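Local coordinates for putative uncharacterized protein (Helicobacter pylori, PDB 3TDG) that probably acts as a thioredoxin-fold thiol oxidoreductase of the DsbG family, reducing or rearranging protein disulfides through a CxxC motif, at residues Ile150-Cys162 with Ser251-Tyr263. Numbering follows the deposited sequence.
Sequences ILYIVSDPMCPHC and SGVIKGVPFLYHY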
loop_
_atom_site.group_PDB
_atom_site.type_symbol
_atom_site.label_atom_id
_atom_site.label_comp_id
_atom_site.label_asym_id
_atom_site.label_seq_id
_atom_site.Cartn_x
_atom_site.Cartn_y
_atom_site.Cartn_z
ATOM N N ILE A 150 -17.097 29.058 -6.774
ATOM C CA ILE A 150 -16.541 28.305 -7.902
ATOM C C ILE A 150 -17.154 26.912 -8.049
ATOM O O ILE A 150 -17.050 26.083 -7.139
ATOM C CB ILE A 150 -14.991 28.190 -7.812
ATOM C CG1 ILE A 150 -14.334 29.581 -7.770
ATOM C CG2 ILE A 150 -14.427 27.364 -8.977
ATOM C CD1 ILE A 150 -14.343 30.347 -9.086
ATOM N N LEU A 151 -17.774 26.672 -9.208
ATOM C CA LEU A 151 -18.294 25.346 -9.567
ATOM C C LEU A 151 -17.540 24.742 -10.749
ATOM O O LEU A 151 -17.623 25.247 -11.861
ATOM C CB LEU A 151 -19.787 25.434 -9.887
ATOM C CG LEU A 151 -20.531 24.200 -10.404
ATOM C CD1 LEU A 151 -20.440 23.029 -9.429
ATOM C CD2 LEU A 151 -21.976 24.583 -10.645
ATOM N N TYR A 152 -16.811 23.666 -10.496
ATOM C CA TYR A 152 -16.175 22.908 -11.554
ATOM C C TYR A 152 -17.163 21.900 -12.146
ATOM O O TYR A 152 -17.846 21.191 -11.405
ATOM C CB TYR A 152 -14.971 22.151 -11.009
ATOM C CG TYR A 152 -13.700 22.953 -10.991
ATOM C CD1 TYR A 152 -12.921 23.079 -12.151
ATOM C CD2 TYR A 152 -13.267 23.590 -9.824
ATOM C CE1 TYR A 152 -11.736 23.805 -12.141
ATOM C CE2 TYR A 152 -12.078 24.327 -9.802
ATOM C CZ TYR A 152 -11.317 24.431 -10.962
ATOM O OH TYR A 152 -10.143 25.163 -10.965
ATOM N N ILE A 153 -17.233 21.850 -13.473
ATOM C CA ILE A 153 -18.048 20.868 -14.179
ATOM C C ILE A 153 -17.189 20.084 -15.184
ATOM O O ILE A 153 -16.760 20.633 -16.196
ATOM C CB ILE A 153 -19.224 21.553 -14.906
ATOM C CG1 ILE A 153 -20.050 22.383 -13.914
ATOM C CG2 ILE A 153 -20.110 20.495 -15.644
ATOM C CD1 ILE A 153 -21.236 23.057 -14.494
ATOM N N VAL A 154 -16.921 18.817 -14.900
ATOM C CA VAL A 154 -16.185 17.960 -15.831
ATOM C C VAL A 154 -17.228 17.348 -16.768
ATOM O O VAL A 154 -18.209 16.763 -16.308
ATOM C CB VAL A 154 -15.353 16.898 -15.124
ATOM C CG1 VAL A 154 -14.559 16.038 -16.141
ATOM C CG2 VAL A 154 -14.391 17.556 -14.108
ATOM N N SER A 155 -17.026 17.536 -18.072
ATOM C CA SER A 155 -18.067 17.327 -19.066
ATOM C C SER A 155 -17.478 16.811 -20.393
ATOM O O SER A 155 -16.436 17.303 -20.852
ATOM C CB SER A 155 -18.818 18.631 -19.303
ATOM O OG SER A 155 -19.882 18.471 -20.247
ATOM N N ASP A 156 -18.152 15.821 -20.980
ATOM C CA ASP A 156 -17.755 15.219 -22.249
ATOM C C ASP A 156 -18.777 15.670 -23.301
ATOM O O ASP A 156 -19.978 15.578 -23.076
ATOM C CB ASP A 156 -17.725 13.696 -22.114
ATOM C CG ASP A 156 -17.121 12.996 -23.337
ATOM O OD1 ASP A 156 -16.018 12.425 -23.187
ATOM O OD2 ASP A 156 -17.742 13.011 -24.439
ATOM N N PRO A 157 -18.300 16.192 -24.446
ATOM C CA PRO A 157 -19.215 16.711 -25.461
ATOM C C PRO A 157 -19.986 15.639 -26.275
ATOM O O PRO A 157 -20.856 16.010 -27.065
ATOM C CB PRO A 157 -18.307 17.560 -26.363
ATOM C CG PRO A 157 -16.921 17.068 -26.133
ATOM C CD PRO A 157 -16.891 16.216 -24.889
ATOM N N MET A 158 -19.672 14.354 -26.088
ATOM C CA MET A 158 -20.422 13.252 -26.717
ATOM C C MET A 158 -21.324 12.518 -25.716
ATOM O O MET A 158 -21.728 11.385 -25.940
ATOM C CB MET A 158 -19.479 12.245 -27.408
ATOM C CG MET A 158 -18.730 12.773 -28.664
ATOM S SD MET A 158 -19.736 13.548 -29.962
ATOM C CE MET A 158 -20.385 12.095 -30.810
ATOM N N CYS A 159 -21.637 13.159 -24.597
ATOM C CA CYS A 159 -22.365 12.482 -23.551
ATOM C C CYS A 159 -23.729 13.142 -23.412
ATOM O O CYS A 159 -23.802 14.333 -23.130
ATOM C CB CYS A 159 -21.556 12.548 -22.250
ATOM S SG CYS A 159 -22.405 12.061 -20.735
ATOM N N PRO A 160 -24.822 12.383 -23.647
ATOM C CA PRO A 160 -26.159 12.963 -23.490
ATOM C C PRO A 160 -26.434 13.535 -22.111
ATOM O O PRO A 160 -27.085 14.568 -22.001
ATOM C CB PRO A 160 -27.082 11.770 -23.780
ATOM C CG PRO A 160 -26.308 11.019 -24.841
ATOM C CD PRO A 160 -24.888 11.065 -24.307
ATOM N N HIS A 161 -25.936 12.900 -21.058
ATOM C CA HIS A 161 -26.112 13.488 -19.719
ATOM C C HIS A 161 -25.378 14.826 -19.545
ATOM O O HIS A 161 -25.855 15.736 -18.853
ATOM C CB HIS A 161 -25.747 12.472 -18.639
ATOM C CG HIS A 161 -26.854 11.510 -18.341
ATOM N ND1 HIS A 161 -27.515 11.487 -17.130
ATOM C CD2 HIS A 161 -27.453 10.572 -19.117
ATOM C CE1 HIS A 161 -28.453 10.553 -17.162
ATOM N NE2 HIS A 161 -28.439 9.987 -18.356
ATOM N N CYS A 162 -24.226 14.956 -20.196
ATOM C CA CYS A 162 -23.504 16.237 -20.209
ATOM C C CYS A 162 -24.222 17.280 -21.066
ATOM O O CYS A 162 -24.212 18.463 -20.736
ATOM C CB CYS A 162 -22.051 16.040 -20.647
ATOM S SG CYS A 162 -21.108 15.013 -19.484
ATOM N N SER A 251 -6.659 8.654 -11.212
ATOM C CA SER A 251 -6.686 8.134 -9.844
ATOM C C SER A 251 -7.966 7.363 -9.549
ATOM O O SER A 251 -8.011 6.527 -8.642
ATOM C CB SER A 251 -6.581 9.289 -8.867
ATOM O OG SER A 251 -7.691 10.156 -9.040
ATOM N N GLY A 252 -9.021 7.655 -10.302
ATOM C CA GLY A 252 -10.297 6.995 -10.066
ATOM C C GLY A 252 -11.060 7.680 -8.964
ATOM O O GLY A 252 -12.062 7.165 -8.483
ATOM N N VAL A 253 -10.575 8.850 -8.559
ATOM C CA VAL A 253 -11.321 9.726 -7.662
ATOM C C VAL A 253 -12.514 10.346 -8.402
ATOM O O VAL A 253 -13.544 10.661 -7.793
ATOM C CB VAL A 253 -10.406 10.808 -7.081
ATOM C CG1 VAL A 253 -11.207 11.935 -6.435
ATOM C CG2 VAL A 253 -9.430 10.184 -6.058
ATOM N N ILE A 254 -12.349 10.551 -9.708
ATOM C CA ILE A 254 -13.444 10.973 -10.588
ATOM C C ILE A 254 -13.658 9.796 -11.533
ATOM O O ILE A 254 -12.728 9.374 -12.230
ATOM C CB ILE A 254 -13.099 12.261 -11.391
ATOM C CG1 ILE A 254 -12.775 13.423 -10.439
ATOM C CG2 ILE A 254 -14.234 12.623 -12.369
ATOM C CD1 ILE A 254 -12.457 14.776 -11.123
ATOM N N LYS A 255 -14.868 9.246 -11.520
ATOM C CA LYS A 255 -15.150 8.006 -12.230
ATOM C C LYS A 255 -16.108 8.190 -13.425
ATOM O O LYS A 255 -16.333 7.250 -14.178
ATOM C CB LYS A 255 -15.724 6.965 -11.261
ATOM C CG LYS A 255 -14.882 6.724 -10.006
ATOM C CD LYS A 255 -15.368 5.505 -9.195
ATOM C CE LYS A 255 -15.066 4.164 -9.893
ATOM N NZ LYS A 255 -13.657 4.076 -10.395
ATOM N N GLY A 256 -16.669 9.386 -13.593
ATOM C CA GLY A 256 -17.599 9.635 -14.697
ATOM C C GLY A 256 -18.040 11.072 -14.836
ATOM O O GLY A 256 -17.646 11.950 -14.052
ATOM N N VAL A 257 -18.872 11.313 -15.841
ATOM C CA VAL A 257 -19.320 12.663 -16.165
ATOM C C VAL A 257 -20.848 12.670 -16.329
ATOM O O VAL A 257 -21.434 11.627 -16.565
ATOM C CB VAL A 257 -18.650 13.188 -17.453
ATOM C CG1 VAL A 257 -17.102 13.289 -17.288
ATOM C CG2 VAL A 257 -19.010 12.307 -18.660
ATOM N N PRO A 258 -21.499 13.840 -16.189
ATOM C CA PRO A 258 -20.920 15.111 -15.742
ATOM C C PRO A 258 -20.546 15.022 -14.259
ATOM O O PRO A 258 -21.311 14.480 -13.459
ATOM C CB PRO A 258 -22.053 16.119 -15.956
ATOM C CG PRO A 258 -23.315 15.297 -16.004
ATOM C CD PRO A 258 -22.929 13.954 -16.529
ATOM N N PHE A 259 -19.369 15.523 -13.910
ATOM C CA PHE A 259 -18.924 15.575 -12.524
ATOM C C PHE A 259 -18.924 17.039 -12.077
ATOM O O PHE A 259 -18.226 17.878 -12.660
ATOM C CB PHE A 259 -17.533 14.956 -12.417
ATOM C CG PHE A 259 -16.984 14.906 -11.019
ATOM C CD1 PHE A 259 -17.071 13.734 -10.274
ATOM C CD2 PHE A 259 -16.354 16.016 -10.458
ATOM C CE1 PHE A 259 -16.564 13.666 -8.972
ATOM C CE2 PHE A 259 -15.837 15.968 -9.161
ATOM C CZ PHE A 259 -15.945 14.790 -8.412
ATOM N N LEU A 260 -19.720 17.359 -11.061
ATOM C CA LEU A 260 -19.728 18.713 -10.524
ATOM C C LEU A 260 -18.988 18.768 -9.183
ATOM O O LEU A 260 -19.071 17.832 -8.372
ATOM C CB LEU A 260 -21.149 19.246 -10.391
ATOM C CG LEU A 260 -21.889 19.698 -11.651
ATOM C CD1 LEU A 260 -22.092 18.559 -12.660
ATOM C CD2 LEU A 260 -23.240 20.297 -11.261
ATOM N N TYR A 261 -18.243 19.844 -8.962
ATOM C CA TYR A 261 -17.479 20.005 -7.725
ATOM C C TYR A 261 -17.447 21.469 -7.319
ATOM O O TYR A 261 -16.929 22.326 -8.059
ATOM C CB TYR A 261 -16.062 19.437 -7.881
ATOM C CG TYR A 261 -15.168 19.567 -6.661
ATOM C CD1 TYR A 261 -15.511 18.972 -5.432
ATOM C CD2 TYR A 261 -13.964 20.272 -6.734
ATOM C CE1 TYR A 261 -14.677 19.097 -4.305
ATOM C CE2 TYR A 261 -13.127 20.400 -5.631
ATOM C CZ TYR A 261 -13.483 19.814 -4.416
ATOM O OH TYR A 261 -12.637 19.951 -3.330
ATOM N N HIS A 262 -18.055 21.756 -6.166
ATOM C CA HIS A 262 -17.954 23.075 -5.539
ATOM C C HIS A 262 -16.586 23.195 -4.901
ATOM O O HIS A 262 -16.250 22.421 -4.010
ATOM C CB HIS A 262 -19.057 23.280 -4.496
ATOM C CG HIS A 262 -20.411 23.478 -5.096
ATOM N ND1 HIS A 262 -20.850 24.704 -5.548
ATOM C CD2 HIS A 262 -21.413 22.602 -5.347
ATOM C CE1 HIS A 262 -22.068 24.579 -6.045
ATOM N NE2 HIS A 262 -22.431 23.312 -5.939
ATOM N N TYR A 263 -15.793 24.153 -5.388
ATOM C CA TYR A 263 -14.449 24.420 -4.869
ATOM C C TYR A 263 -14.492 25.571 -3.864
ATOM O O TYR A 263 -15.347 25.609 -2.975
ATOM C CB TYR A 263 -13.504 24.774 -6.024
ATOM C CG TYR A 263 -12.026 24.874 -5.662
ATOM C CD1 TYR A 263 -11.100 23.971 -6.201
ATOM C CD2 TYR A 263 -11.546 25.886 -4.803
ATOM C CE1 TYR A 263 -9.741 24.056 -5.894
ATOM C CE2 TYR A 263 -10.184 25.980 -4.486
ATOM C CZ TYR A 263 -9.288 25.057 -5.037
ATOM O OH TYR A 263 -7.940 25.122 -4.738
HETATM O O HOH W 1 -19.396 27.094 -5.513
#
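The methyl CD1 of Leu151 sits squarely over one face of the His262 imidazole, 4.0 Å from the ring centroid and 9° off its normal, a CH-pi contact; a water lies in the plane at the ring's edge, 2.8 Å from ND1. Ile254 CG1 similarly covers the centre of one Phe259 face, 3.9 Å above the ring plane. Leu151 reaches the imidazole because its CG is anti to the backbone N (chi1 175°), which tips the branched end toward the partner strand. On the Phe259 side of the sheet, Tyr263 CB meets the edge of the Tyr152 ring in plane, and the two tyrosines run side by side, with Tyr152 CE2 3.7 Å from Tyr263 CD1. Beta-branched Val154 and Ile153 suit the extended chain: Val154 packs its CB on Phe259 CB, while Ile153 lies alongside Leu260. Five backbone hydrogen bonds join the two segments, which run antiparallel, among them Val154 N to Phe259 O at 2.8 Å.

Beyond the strands, a cis peptide bond joins Val257 to Pro258. Val257 CG2 touches both CxxC sulfurs, 3.5 Å from Cys162 SG and 4.0 Å from Cys159 SG, whereas Pro258 meets Cys162 SG through CD at 3.6 Å. Backbone N-H groups also point at the sulfurs: Cys162 SG accepts from Asp156 N, nearly straight at 170°, and Cys159 SG caps the helix by accepting from Cys162 N. In the thioredoxin fold a cis-proline and a CxxC at a helix start flank the active site, and probably do so here.

Strand 259-262 is the outermost of its mixed sheet within the chain, and strand 150-155 runs between it and the parallel strand 177-182. Helix 98-129 packs on the Val154 and Phe259 face, where Phe128 stacks on Tyr152, whose hydroxyl bonds to Arg179.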